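Local coordinates for glutamine cyclotransferase (Tannerella forsythia, PDB 6QRO), which probably converts N-terminal glutamine of peptides into pyroglutamate as a zinc-dependent, mammalian-like type II glutaminyl cyclase of the M28 peptidase family, at residues Y37-R40 with Q41-G45; A53-R56 with C57-L61. All coordinates share one frame; numbering follows the deposited sequence.

Contact 1 (Y37-R40 with Q41-G45)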
loop_
_atom_site.group_PDB
_atom_site.type_symbol
_atom_site.label_atom_id
_atom_site.label_comp_id
_atom_site.label_asym_id
_atom_site.label_seq_id
_atom_site.Cartn_x
_atom_site.Cartn_y
_atom_site.Cartn_z
ATOM N N TYR A 37 -9.083 -3.857 -10.783
ATOM C CA TYR A 37 -9.194 -2.849 -9.732
ATOM C C TYR A 37 -8.067 -1.808 -9.833
ATOM O O TYR A 37 -8.295 -0.612 -9.613
ATOM C CB TYR A 37 -9.163 -3.529 -8.366
ATOM C CG TYR A 37 -10.443 -4.188 -7.899
ATOM C CD1 TYR A 37 -11.669 -3.544 -7.995
ATOM C CD2 TYR A 37 -10.420 -5.468 -7.362
ATOM C CE1 TYR A 37 -12.845 -4.163 -7.548
ATOM C CE2 TYR A 37 -11.584 -6.098 -6.924
ATOM C CZ TYR A 37 -12.784 -5.435 -7.015
ATOM O OH TYR A 37 -13.927 -6.062 -6.593
ATOM N N ILE A 38 -6.839 -2.251 -10.134
ATOM C CA ILE A 38 -5.752 -1.318 -10.420
ATOM C C ILE A 38 -6.111 -0.442 -11.614
ATOM O O ILE A 38 -5.954 0.784 -11.578
ATOM C CB ILE A 38 -4.438 -2.079 -10.681
ATOM C CG1 ILE A 38 -4.000 -2.893 -9.472
ATOM C CG2 ILE A 38 -3.321 -1.114 -11.107
ATOM C CD1 ILE A 38 -2.729 -3.744 -9.780
ATOM N N GLU A 39 -6.580 -1.068 -12.705
ATOM C CA GLU A 39 -6.935 -0.345 -13.921
ATOM C C GLU A 39 -8.041 0.657 -13.643
ATOM O O GLU A 39 -8.048 1.757 -14.208
ATOM C CB GLU A 39 -7.375 -1.352 -14.995
ATOM C CG GLU A 39 -7.400 -0.885 -16.469
ATOM C CD GLU A 39 -8.635 -0.089 -16.870
ATOM O OE1 GLU A 39 -9.686 -0.150 -16.198
ATOM O OE2 GLU A 39 -8.544 0.615 -17.884
ATOM N N ARG A 40 -8.976 0.301 -12.759
ATOM C CA ARG A 40 -10.095 1.190 -12.480
ATOM C C ARG A 40 -9.628 2.446 -11.769
ATOM O O ARG A 40 -10.056 3.547 -12.115
ATOM C CB ARG A 40 -11.170 0.477 -11.641
ATOM C CG ARG A 40 -11.965 -0.616 -12.368
ATOM C CD ARG A 40 -13.086 -0.075 -13.257
ATOM N NE ARG A 40 -13.867 1.014 -12.674
ATOM C CZ ARG A 40 -15.072 0.865 -12.115
ATOM N NH1 ARG A 40 -15.735 1.918 -11.634
ATOM N NH2 ARG A 40 -15.637 -0.340 -12.051
ATOM N N GLN A 41 -8.750 2.294 -10.773
ATOM C CA GLN A 41 -8.191 3.444 -10.068
ATOM C C GLN A 41 -7.448 4.369 -11.025
ATOM O O GLN A 41 -7.763 5.556 -11.135
ATOM C CB GLN A 41 -7.246 2.961 -8.974
ATOM C CG GLN A 41 -7.873 2.108 -7.887
ATOM C CD GLN A 41 -6.814 1.473 -7.002
ATOM O OE1 GLN A 41 -6.133 2.169 -6.247
ATOM N NE2 GLN A 41 -6.667 0.145 -7.090
ATOM N N VAL A 42 -6.455 3.822 -11.737
ATOM C CA VAL A 42 -5.630 4.596 -12.659
ATOM C C VAL A 42 -6.496 5.225 -13.746
ATOM O O VAL A 42 -6.146 6.272 -14.294
ATOM C CB VAL A 42 -4.505 3.702 -13.246
ATOM C CG1 VAL A 42 -3.744 4.408 -14.360
ATOM C CG2 VAL A 42 -3.544 3.267 -12.178
ATOM N N ALA A 43 -7.622 4.586 -14.098
ATOM C CA ALA A 43 -8.498 5.114 -15.142
ATOM C C ALA A 43 -9.160 6.420 -14.740
ATOM O O ALA A 43 -9.628 7.158 -15.617
ATOM C CB ALA A 43 -9.585 4.099 -15.507
ATOM N N PHE A 44 -9.200 6.727 -13.441
ATOM C CA PHE A 44 -9.685 8.028 -12.986
ATOM C C PHE A 44 -8.756 9.173 -13.382
ATOM O O PHE A 44 -9.169 10.332 -13.334
ATOM C CB PHE A 44 -9.858 8.035 -11.463
ATOM C CG PHE A 44 -11.057 7.259 -10.979
ATOM C CD1 PHE A 44 -12.337 7.720 -11.225
ATOM C CD2 PHE A 44 -10.899 6.071 -10.278
ATOM C CE1 PHE A 44 -13.444 7.016 -10.772
ATOM C CE2 PHE A 44 -12.007 5.356 -9.822
ATOM C CZ PHE A 44 -13.277 5.833 -10.072
ATOM N N GLY A 45 -7.513 8.889 -13.743
ATOM C CA GLY A 45 -6.500 9.907 -13.732
ATOM C C GLY A 45 -5.742 9.826 -12.422
ATOM O O GLY A 45 -6.125 9.089 -11.499
#
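With chi1 of Q41 at -62°, its CG lies beside its own backbone N, and the extended chain beyond turns the amide back along the helix to the carbonyl of Y37. This is the C-terminal part of helix 31-43 in this M28-family protein. Q41 NE2 gives Y37 O a hydrogen bond of 3.1 Å, with the acceptor close to the side-chain amide plane, but it arrives above the carbonyl plane. From the opposite face comes Q41 N, at 3.2 Å from Y37 O, in the regular helical bond. One carbonyl oxygen thus takes two donors of a single residue. The amide itself is held by the bonds of NE2, to Y37 O and, weakly, to G136 O, the latter adding a link to helix 132-151.

Farther on, V42 N bonds to I38 O at 3.1 Å, almost straight, and V42 CG2 rests on the same oxygen. A43 N bonds to E39 O at 2.9 Å and more weakly to R40 O, so the helical pattern changes as the helix runs out. G45 then leaves helical geometry with positive phi (96°). Before it, F44 turns the CD2 side of its ring back towards the preceding turn, meeting the R40 carbonyl obliquely, and F44 CD2 comes to 3.2 Å from R40 O.

Contact 2 (A53-R56 with C57-L61)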
loop_
_atom_site.group_PDB
_atom_site.type_symbol
_atom_site.label_atom_id
_atom_site.label_comp_id
_atom_site.label_asym_id
_atom_site.label_seq_id
_atom_site.Cartn_x
_atom_site.Cartn_y
_atom_site.Cartn_z
ATOM N N ALA A 53 -10.291 13.683 -9.634
ATOM C CA ALA A 53 -9.969 12.270 -9.840
ATOM C C ALA A 53 -9.694 11.561 -8.520
ATOM O O ALA A 53 -10.034 10.386 -8.352
ATOM C CB ALA A 53 -8.764 12.129 -10.765
ATOM N N HIS A 54 -9.006 12.240 -7.608
ATOM C CA HIS A 54 -8.796 11.743 -6.255
ATOM C C HIS A 54 -10.130 11.535 -5.532
ATOM O O HIS A 54 -10.334 10.518 -4.857
ATOM C CB HIS A 54 -7.908 12.756 -5.541
ATOM C CG HIS A 54 -7.389 12.336 -4.204
ATOM N ND1 HIS A 54 -6.133 11.796 -4.040
ATOM C CD2 HIS A 54 -7.916 12.444 -2.965
ATOM C CE1 HIS A 54 -5.919 11.559 -2.759
ATOM N NE2 HIS A 54 -6.982 11.955 -2.084
ATOM N N GLN A 55 -11.048 12.500 -5.652
ATOM C CA GLN A 55 -12.337 12.394 -4.966
ATOM C C GLN A 55 -13.186 11.257 -5.527
ATOM O O GLN A 55 -13.764 10.471 -4.766
ATOM C CB GLN A 55 -13.097 13.716 -5.060
ATOM C CG GLN A 55 -14.475 13.674 -4.412
ATOM C CD GLN A 55 -14.426 13.508 -2.900
ATOM O OE1 GLN A 55 -13.600 14.121 -2.216
ATOM N NE2 GLN A 55 -15.324 12.687 -2.367
ATOM N N ARG A 56 -13.292 11.166 -6.852
ATOM C CA ARG A 56 -14.032 10.061 -7.450
ATOM C C ARG A 56 -13.441 8.718 -7.048
ATOM O O ARG A 56 -14.174 7.739 -6.834
ATOM C CB ARG A 56 -14.077 10.200 -8.966
ATOM C CG ARG A 56 -15.109 11.169 -9.447
ATOM C CD ARG A 56 -15.301 11.016 -10.942
ATOM N NE ARG A 56 -15.876 12.196 -11.577
ATOM C CZ ARG A 56 -17.100 12.661 -11.324
ATOM N NH1 ARG A 56 -17.901 12.042 -10.470
ATOM N NH2 ARG A 56 -17.531 13.746 -11.945
ATOM N N CYS A 57 -12.111 8.650 -6.957
ATOM C CA CYS A 57 -11.461 7.406 -6.577
ATOM C C CYS A 57 -11.702 7.074 -5.105
ATOM O O CYS A 57 -11.870 5.902 -4.754
ATOM C CB CYS A 57 -9.975 7.498 -6.875
ATOM S SG CYS A 57 -9.203 5.948 -6.743
ATOM N N ALA A 58 -11.712 8.083 -4.231
ATOM C CA ALA A 58 -12.079 7.868 -2.830
ATOM C C ALA A 58 -13.449 7.203 -2.695
ATOM O O ALA A 58 -13.614 6.254 -1.917
ATOM C CB ALA A 58 -12.057 9.197 -2.081
ATOM N N ASP A 59 -14.461 7.715 -3.409
ATOM C CA ASP A 59 -15.768 7.053 -3.395
ATOM C C ASP A 59 -15.656 5.630 -3.894
ATOM O O ASP A 59 -16.238 4.709 -3.314
ATOM C CB ASP A 59 -16.809 7.799 -4.242
ATOM C CG ASP A 59 -17.381 8.996 -3.546
ATOM O OD1 ASP A 59 -17.301 9.059 -2.311
ATOM O OD2 ASP A 59 -17.959 9.864 -4.222
ATOM N N TYR A 60 -14.888 5.431 -4.960
ATOM C CA TYR A 60 -14.798 4.118 -5.572
ATOM C C TYR A 60 -14.180 3.110 -4.608
ATOM O O TYR A 60 -14.723 2.015 -4.404
ATOM C CB TYR A 60 -14.001 4.223 -6.868
ATOM C CG TYR A 60 -13.712 2.902 -7.472
ATOM C CD1 TYR A 60 -14.727 2.163 -8.070
ATOM C CD2 TYR A 60 -12.427 2.385 -7.470
ATOM C CE1 TYR A 60 -14.471 0.944 -8.630
ATOM C CE2 TYR A 60 -12.164 1.158 -8.037
ATOM C CZ TYR A 60 -13.188 0.445 -8.607
ATOM O OH TYR A 60 -12.929 -0.773 -9.169
ATOM N N LEU A 61 -13.076 3.487 -3.960
ATOM C CA LEU A 61 -12.396 2.567 -3.054
ATOM C C LEU A 61 -13.264 2.208 -1.851
ATOM O O LEU A 61 -13.444 1.029 -1.536
ATOM C CB LEU A 61 -11.093 3.196 -2.588
ATOM C CG LEU A 61 -10.060 3.343 -3.698
ATOM C CD1 LEU A 61 -8.819 4.012 -3.128
ATOM C CD2 LEU A 61 -9.752 1.964 -4.247
#
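Four backbone hydrogen bonds join A53-R56 to C57-L61, each reaching from an amide to the carbonyl four residues earlier. C57 N donates to A53 O at 3.0 Å, A58 N to H54 O at 2.9 Å, D59 N to Q55 O at 3.2 Å and Y60 N to R56 O at 3.1 Å. The bond from D59 is the straightest, at 168°.

Carbon-to-carbonyl packing follows the same spacing. C57 CB sits 3.2 Å from A53 O, while A58 CB lies 3.4 Å from Q55 O and nearly as close to H54 O, and Y60 CB lies against R56 O. All of this belongs to the N-terminal part and middle of the amphipathic helix 52-67, whose buried side, with H54, C57, A58 and L61, is turned into the protein. There the H54 ring meets W110, and its NE2 and ND1 are held by D164 and R47 O respectively.

Polar side chains meet more loosely on another side. Q55 has its CG anti to the backbone N (chi1 178°) and bends at chi2, bringing NE2 to 4.1 Å from D59 OD1, too far for a hydrogen bond. The Q55 amide and the D59 carboxylate are turned 79° apart, and Q55 OE1 has a weak bond to Q90. R56 and D59 carry opposite charges, but R56 NH1 and D59 OD2 remain 6.6 Å apart.

From the N terminus, the chain first runs through helix 31-43, where contact 1 lies in the C-terminal part and the exit at G45. A short connection leads into helix 52-67, and contact 2 lies near its start. The contacts are in series, neither nested nor crossed, and each is confined to a local piece of chain and closes no long loop. Their centres are about 10 Å apart, and the two helices meet between them: Y60 OH packs against Y37 CD1 and R40 CB, F44 CZ touches Y60 CB, and F44 O touches A53 CB. Helix 132-151 borders both, touching Q41 and L61, while A58 and L61 also reach strand 86-96 of the mixed sheet.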